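Glutathione s-transferase S2 (Nilaparvata lugens, PDB 5H5L) probably catalyses the conjugation of glutathione to electrophilic substrates, as a sigma-class glutathione transferase, and is also known as a prostaglandin D synthase. Local coordinates at residues B[40-43]-B[44-47]; B[14-17]-B[18-21]. All coordinates share one frame; numbering follows the deposited sequence.

Interaction 1 of 2, residues B[40-43]-B[44-47]; sequences PTIK and STTP. With GSH (glutathione), chain E.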
ATOM      1  N   PRO B  40     -20.990   0.697  13.860  1.00 54.45           N
ATOM      2  CA  PRO B  40     -21.823  -0.223  13.061  1.00 58.78           C
ATOM      3  C   PRO B  40     -22.823   0.522  12.177  1.00 48.62           C
ATOM      4  O   PRO B  40     -23.143   0.053  11.079  1.00 52.50           O
ATOM      5  CB  PRO B  40     -22.508  -1.104  14.118  1.00 58.33           C
ATOM      6  CG  PRO B  40     -21.661  -0.973  15.357  1.00 56.44           C
ATOM      7  CD  PRO B  40     -21.058   0.402  15.304  1.00 59.10           C
ATOM      8  N   THR B  41     -23.281   1.697  12.610  1.00 34.75           N
ATOM      9  CA  THR B  41     -24.131   2.546  11.771  1.00 44.06           C
ATOM     10  C   THR B  41     -23.354   3.120  10.601  1.00 45.70           C
ATOM     11  O   THR B  41     -23.810   3.062   9.455  1.00 37.32           O
ATOM     12  CB  THR B  41     -24.727   3.695  12.592  1.00 47.87           C
ATOM     13  OG1 THR B  41     -25.643   3.163  13.554  1.00 54.50           O
ATOM     14  CG2 THR B  41     -25.444   4.733  11.683  1.00 47.68           C
ATOM     15  N   ILE B  42     -22.180   3.698  10.870  1.00 35.19           N
ATOM     16  CA  ILE B  42     -21.512   4.436   9.820  1.00 36.77           C
ATOM     17  C   ILE B  42     -20.824   3.486   8.847  1.00 28.28           C
ATOM     18  O   ILE B  42     -20.653   3.822   7.681  1.00 28.22           O
ATOM     19  CB  ILE B  42     -20.544   5.454  10.462  1.00 41.76           C
ATOM     20  CG1 ILE B  42     -21.332   6.543  11.202  1.00 40.74           C
ATOM     21  CG2 ILE B  42     -19.636   6.100   9.422  1.00 36.19           C
ATOM     22  CD1 ILE B  42     -22.151   7.424  10.265  1.00 37.03           C
ATOM     23  N   LYS B  43     -20.445   2.288   9.307  1.00 33.25           N
ATOM     24  CA  LYS B  43     -19.631   1.377   8.509  1.00 33.47           C
ATOM     25  C   LYS B  43     -20.235   1.113   7.138  1.00 34.36           C
ATOM     26  O   LYS B  43     -19.530   1.135   6.118  1.00 28.78           O
ATOM     27  CB  LYS B  43     -19.452   0.062   9.268  1.00 34.33           C
ATOM     28  CG  LYS B  43     -18.607  -0.996   8.561  1.00 30.41           C
ATOM     29  CD  LYS B  43     -18.353  -2.190   9.481  1.00 34.18           C
ATOM     30  CE  LYS B  43     -17.567  -3.288   8.776  1.00 34.50           C
ATOM     31  NZ  LYS B  43     -16.183  -2.876   8.461  1.00 36.45           N
ATOM     32  N   SER B  44     -21.537   0.838   7.096  1.00 36.62           N
ATOM     33  CA  SER B  44     -22.210   0.495   5.847  1.00 37.42           C
ATOM     34  C   SER B  44     -22.302   1.672   4.890  1.00 22.63           C
ATOM     35  O   SER B  44     -22.757   1.492   3.762  1.00 25.14           O
ATOM     36  CB  SER B  44     -23.623  -0.030   6.139  1.00 36.68           C
ATOM     37  OG  SER B  44     -24.291   0.809   7.074  1.00 30.66           O
ATOM     38  N   THR B  45     -21.910   2.865   5.316  1.00 27.57           N
ATOM     39  CA  THR B  45     -21.973   4.056   4.462  1.00 29.05           C
ATOM     40  C   THR B  45     -20.639   4.344   3.773  1.00 29.12           C
ATOM     41  O   THR B  45     -20.563   5.249   2.924  1.00 23.30           O
ATOM     42  CB  THR B  45     -22.365   5.265   5.307  1.00 33.29           C
ATOM     43  OG1 THR B  45     -21.317   5.517   6.267  1.00 23.26           O
ATOM     44  CG2 THR B  45     -23.685   4.998   6.066  1.00 31.91           C
ATOM     45  N   THR B  46     -19.620   3.615   4.109  1.00 27.86           N
ATOM     46  CA  THR B  46     -18.309   3.911   3.546  1.00 22.26           C
ATOM     47  C   THR B  46     -18.070   3.058   2.305  1.00 28.71           C
ATOM     48  O   THR B  46     -18.706   2.009   2.138  1.00 26.12           O
ATOM     49  CB  THR B  46     -17.225   3.658   4.580  1.00 23.54           C
ATOM     50  OG1 THR B  46     -17.196   2.281   4.946  1.00 26.04           O
ATOM     51  CG2 THR B  46     -17.497   4.490   5.809  1.00 30.10           C
ATOM     52  N   PRO B  47     -17.195   3.506   1.390  1.00 24.20           N
ATOM     53  CA  PRO B  47     -17.049   2.794   0.103  1.00 26.89           C
ATOM     54  C   PRO B  47     -16.716   1.329   0.248  1.00 24.89           C
ATOM     55  O   PRO B  47     -17.259   0.505  -0.485  1.00 26.76           O
ATOM     56  CB  PRO B  47     -15.909   3.552  -0.583  1.00 29.61           C
ATOM     57  CG  PRO B  47     -16.001   4.926   0.006  1.00 26.31           C
ATOM     58  CD  PRO B  47     -16.333   4.703   1.443  1.00 23.85           C
TER
HETATM   59  N1  GSH E 301      -5.700   0.331   3.861  1.00 21.87           N
HETATM   60  CA1 GSH E 301      -6.665   1.154   4.579  1.00 21.45           C
HETATM   61  C1  GSH E 301      -6.080   2.565   4.759  1.00 17.77           C
HETATM   62  O11 GSH E 301      -4.817   2.713   4.830  1.00 19.57           O
HETATM   63  O12 GSH E 301      -6.834   3.580   4.844  1.00 15.85           O
HETATM   64  CB1 GSH E 301      -6.892   0.562   5.997  1.00 20.78           C
HETATM   65  CG1 GSH E 301      -8.077   1.290   6.612  1.00 23.51           C
HETATM   66  CD1 GSH E 301      -8.444   0.617   7.974  1.00 33.39           C
HETATM   67  OE1 GSH E 301      -7.901  -0.367   8.347  1.00 27.73           O
HETATM   68  N2  GSH E 301      -9.492   1.241   8.789  1.00 34.88           N
HETATM   69  CA2 GSH E 301      -9.829   0.639  10.073  1.00 37.04           C
HETATM   70  C2  GSH E 301     -11.330   0.423  10.135  1.00 30.55           C
HETATM   71  O2  GSH E 301     -12.050   1.055   9.437  1.00 29.65           O
HETATM   72  CB2 GSH E 301      -9.447   1.630  11.150  1.00 35.62           C
HETATM   73  SG2 GSH E 301      -7.700   2.009  11.078  1.00 37.23           S
HETATM   74  N3  GSH E 301     -11.857  -0.531  11.097  1.00 40.18           N
HETATM   75  CA3 GSH E 301     -13.300  -0.723  11.207  1.00 42.21           C
HETATM   76  C3  GSH E 301     -13.716  -1.999  10.501  1.00 41.30           C
HETATM   77  O31 GSH E 301     -12.880  -2.695   9.879  1.00 42.63           O
HETATM   78  O32 GSH E 301     -14.910  -2.332  10.567  1.00 45.76           O
HETATM   79  O   HOH W   1     -26.133   2.687   8.931  1.00 30.61           O
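Lys-43 O takes two hydrogen bonds from Thr-46, one from its amide and one from its hydroxyl. Thr-46 N lies 3.2 Å from Lys-43 O with a nearly straight N-H...O angle of 168°, although it comes from well above the carbonyl plane. The hydroxyl, with Thr-46 OG1 2.9 Å from Lys-43 O, stands closer to that plane, so the two donors meet the oxygen from different directions. OG1 can reach back because chi1 (63°) places it between the backbone N and carbonyl carbon of Thr-46. The amide bond closes a type I beta turn from Lys-43 to Thr-46, and the hydroxyl adds a second hold on the same oxygen. An alanine in place of Thr-46 would probably leave Lys-43 O with the amide bond alone and make the turn less firmly fixed. One residue earlier, Ile-42 O accepts the amide of Thr-45, with Thr-45 N 2.8 Å from Ile-42 O. The Thr-45 hydroxyl also lies against this oxygen, but so closely that its modelled position is doubtful.

The lysine side chain leaves the turn and runs to the ligand. CG of Lys-43 is anti to the backbone N and the chain stays extended to CE, with a single bend at chi4 (67°) that turns NZ to glutathione. Lys-43 NZ donates to carboxylate oxygen O32 of glutathione at 2.5 Å, while CE of the lysine passes 3.3 Å from the same O32. Gly-49 O is a second acceptor for NZ, so the ammonium joins the ligand's glycine end to the following loop. The turn belongs to the surface link between helix 39-43 and strand 53-56; Pro-47 rests on Gln-60 and Cys-62 of strand 59-62, and its carbonyl accepts Lys-132 of the second subunit.

Interaction 2 of 2, residues B[14-17]-B[18-21]; sequences LGEP and IRWM. With GSH (glutathione), chain E.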
ATOM      1  N   LEU B  14      -5.136   6.081  11.562  1.00 28.13           N
ATOM      2  CA  LEU B  14      -4.933   6.383  10.149  1.00 24.15           C
ATOM      3  C   LEU B  14      -5.575   7.680   9.685  1.00 24.50           C
ATOM      4  O   LEU B  14      -5.339   8.110   8.545  1.00 20.31           O
ATOM      5  CB  LEU B  14      -5.479   5.227   9.301  1.00 26.62           C
ATOM      6  CG  LEU B  14      -4.643   3.955   9.424  1.00 25.40           C
ATOM      7  CD1 LEU B  14      -5.211   2.819   8.560  1.00 28.75           C
ATOM      8  CD2 LEU B  14      -3.201   4.267   9.023  1.00 33.87           C
ATOM      9  N   GLY B  15      -6.417   8.310  10.494  1.00 23.72           N
ATOM     10  CA  GLY B  15      -6.879   9.623  10.108  1.00 24.19           C
ATOM     11  C   GLY B  15      -5.800  10.679  10.230  1.00 16.62           C
ATOM     12  O   GLY B  15      -5.781  11.645   9.469  1.00 19.15           O
ATOM     13  N   GLU B  16      -4.868  10.504  11.177  1.00 24.92           N
ATOM     14  CA  GLU B  16      -3.952  11.593  11.524  1.00 20.20           C
ATOM     15  C   GLU B  16      -3.018  11.978  10.394  1.00 14.92           C
ATOM     16  O   GLU B  16      -2.807  13.187  10.187  1.00 16.04           O
ATOM     17  CB  GLU B  16      -3.141  11.195  12.767  1.00 22.93           C
ATOM     18  CG  GLU B  16      -2.538  12.373  13.537  1.00 21.16           C
ATOM     19  CD  GLU B  16      -3.592  13.259  14.193  1.00 31.56           C
ATOM     20  OE1 GLU B  16      -4.756  12.803  14.281  1.00 26.25           O
ATOM     21  OE2 GLU B  16      -3.259  14.400  14.612  1.00 25.92           O
ATOM     22  N   PRO B  17      -2.459  11.050   9.621  1.00 14.53           N
ATOM     23  CA  PRO B  17      -1.661  11.484   8.479  1.00 14.43           C
ATOM     24  C   PRO B  17      -2.422  12.401   7.554  1.00 18.79           C
ATOM     25  O   PRO B  17      -1.845  13.366   7.039  1.00 16.48           O
ATOM     26  CB  PRO B  17      -1.257  10.165   7.809  1.00 18.61           C
ATOM     27  CG  PRO B  17      -1.972   9.123   8.469  1.00 23.81           C
ATOM     28  CD  PRO B  17      -2.444   9.587   9.777  1.00 15.46           C
ATOM     29  N   ILE B  18      -3.721  12.165   7.355  1.00 15.45           N
ATOM     30  CA  ILE B  18      -4.474  13.047   6.474  1.00 17.10           C
ATOM     31  C   ILE B  18      -4.715  14.396   7.145  1.00 16.14           C
ATOM     32  O   ILE B  18      -4.572  15.456   6.521  1.00 17.88           O
ATOM     33  CB  ILE B  18      -5.791  12.365   6.062  1.00 18.28           C
ATOM     34  CG1 ILE B  18      -5.510  11.075   5.276  1.00 15.21           C
ATOM     35  CG2 ILE B  18      -6.620  13.306   5.200  1.00 15.92           C
ATOM     36  CD1 ILE B  18      -6.667  10.138   5.185  1.00 14.56           C
ATOM     37  N   ARG B  19      -5.052  14.386   8.439  1.00 18.89           N
ATOM     38  CA  ARG B  19      -5.199  15.652   9.158  1.00 22.47           C
ATOM     39  C   ARG B  19      -3.907  16.462   9.127  1.00 19.89           C
ATOM     40  O   ARG B  19      -3.930  17.683   8.903  1.00 17.98           O
ATOM     41  CB  ARG B  19      -5.635  15.389  10.604  1.00 15.31           C
ATOM     42  CG  ARG B  19      -7.004  14.717  10.769  1.00 20.41           C
ATOM     43  CD  ARG B  19      -7.206  14.189  12.192  1.00 27.78           C
ATOM     44  NE  ARG B  19      -8.462  13.473  12.404  1.00 21.17           N
ATOM     45  CZ  ARG B  19      -8.581  12.339  13.080  1.00 23.37           C
ATOM     46  NH1 ARG B  19      -7.516  11.748  13.614  1.00 24.78           N
ATOM     47  NH2 ARG B  19      -9.771  11.768  13.210  1.00 29.93           N
ATOM     48  N   TRP B  20      -2.760  15.807   9.351  1.00 20.10           N
ATOM     49  CA  TRP B  20      -1.503  16.545   9.307  1.00 20.88           C
ATOM     50  C   TRP B  20      -1.237  17.095   7.923  1.00 19.67           C
ATOM     51  O   TRP B  20      -0.758  18.221   7.786  1.00 20.08           O
ATOM     52  CB  TRP B  20      -0.308  15.679   9.738  1.00 21.28           C
ATOM     53  CG  TRP B  20      -0.255  15.361  11.211  1.00 20.09           C
ATOM     54  CD1 TRP B  20      -1.278  15.449  12.100  1.00 26.32           C
ATOM     55  CD2 TRP B  20       0.889  14.899  11.962  1.00 18.84           C
ATOM     56  NE1 TRP B  20      -0.854  15.067  13.356  1.00 24.10           N
ATOM     57  CE2 TRP B  20       0.469  14.723  13.291  1.00 22.59           C
ATOM     58  CE3 TRP B  20       2.212  14.602  11.631  1.00 25.20           C
ATOM     59  CZ2 TRP B  20       1.311  14.274  14.281  1.00 19.37           C
ATOM     60  CZ3 TRP B  20       3.056  14.156  12.626  1.00 21.09           C
ATOM     61  CH2 TRP B  20       2.605  14.017  13.937  1.00 17.06           C
ATOM     62  N   MET B  21      -1.495  16.307   6.874  1.00 18.36           N
ATOM     63  CA  MET B  21      -1.249  16.799   5.516  1.00 16.71           C
ATOM     64  C   MET B  21      -2.158  17.979   5.184  1.00 14.92           C
ATOM     65  O   MET B  21      -1.727  18.958   4.558  1.00 15.94           O
ATOM     66  CB  MET B  21      -1.447  15.670   4.503  1.00 20.00           C
ATOM     67  CG  MET B  21      -0.312  14.635   4.464  1.00 17.73           C
ATOM     68  SD  MET B  21       1.302  15.356   4.219  1.00 17.39           S
ATOM     69  CE  MET B  21       1.104  16.172   2.687  1.00 19.97           C
TER
HETATM   70  N1  GSH E 301      -5.700   0.331   3.861  1.00 21.87           N
HETATM   71  CA1 GSH E 301      -6.665   1.154   4.579  1.00 21.45           C
HETATM   72  C1  GSH E 301      -6.080   2.565   4.759  1.00 17.77           C
HETATM   73  O11 GSH E 301      -4.817   2.713   4.830  1.00 19.57           O
HETATM   74  O12 GSH E 301      -6.834   3.580   4.844  1.00 15.85           O
HETATM   75  CB1 GSH E 301      -6.892   0.562   5.997  1.00 20.78           C
HETATM   76  CG1 GSH E 301      -8.077   1.290   6.612  1.00 23.51           C
HETATM   77  CD1 GSH E 301      -8.444   0.617   7.974  1.00 33.39           C
HETATM   78  OE1 GSH E 301      -7.901  -0.367   8.347  1.00 27.73           O
HETATM   79  N2  GSH E 301      -9.492   1.241   8.789  1.00 34.88           N
HETATM   80  CA2 GSH E 301      -9.829   0.639  10.073  1.00 37.04           C
HETATM   81  C2  GSH E 301     -11.330   0.423  10.135  1.00 30.55           C
HETATM   82  O2  GSH E 301     -12.050   1.055   9.437  1.00 29.65           O
HETATM   83  CB2 GSH E 301      -9.447   1.630  11.150  1.00 35.62           C
HETATM   84  SG2 GSH E 301      -7.700   2.009  11.078  1.00 37.23           S
HETATM   85  N3  GSH E 301     -11.857  -0.531  11.097  1.00 40.18           N
HETATM   86  CA3 GSH E 301     -13.300  -0.723  11.207  1.00 42.21           C
HETATM   87  C3  GSH E 301     -13.716  -1.999  10.501  1.00 41.30           C
HETATM   88  O31 GSH E 301     -12.880  -2.695   9.879  1.00 42.63           O
HETATM   89  O32 GSH E 301     -14.910  -2.332  10.567  1.00 45.76           O
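Arg-19 reaches back along its helix to Glu-16, and the first part of its side chain lies against the preceding turn. CB packs 3.6 Å from Glu-16 O, and CG of Arg-19 lies equally near Gly-15 O, the acceptor of the Arg-19 amide. Arg-19 CD passes Glu-16 OE1 at 3.5 Å. From CG to NE the chain is extended (chi3 -177°), which carries the guanidinium over Gly-15, whose CA lies off-centre against one face. At the tip, Arg-19 NH1 gives Glu-16 OE1 a salt bridge of 3.0 Å; OE1 sits near the guanidinium plane, while the carboxylate plane is turned 59° from it. NH1 also donates to Phe-11 O, NH2 to Phe-9 O, and NE pairs with Asp-31.

Helix 15-25 is the connection of a beta-alpha-beta unit, between parallel strands 4-9 and 30-34 of the thioredoxin-like domain, so Phe-9 and Asp-31 join the helix to one strand each. The other carboxylate oxygen serves the indole: Trp-20 NE1 donates to Glu-16 OE2 at 2.8 Å, on its anti side, in a bent bond from somewhat out of the carboxylate plane, with the carboxylate and ring planes 82° apart. OE2 is also gripped by Trp-193 NE1 and Arg-197, which tie it to the C-terminal part of the chain. In the residues leading into the helix, Leu-14 CD1 touches the glutathione sulfur SG2 at 3.6 Å, and the Leu-14 amide donates to Tyr-8 OH.

From the N terminus, the chain completes strand 4-9 and comes first to interaction 2, a local contact within helix 15-25 that closes no long loop. It then runs through strand 30-34 to helix 39-43, where interaction 1 turns it into the loop leading to strand 53-56. The two follow in series, neither nested nor crossed, and do not touch: their centres lie 20 Å apart and their nearest atoms about 12 Å. Both touch glutathione, one from residues leading into the helix of the beta-alpha-beta unit, the other from helix 39-43. Interaction 2 is buried beside the sheet and the C-terminal helices, whereas interaction 1 lies at the surface near the second subunit.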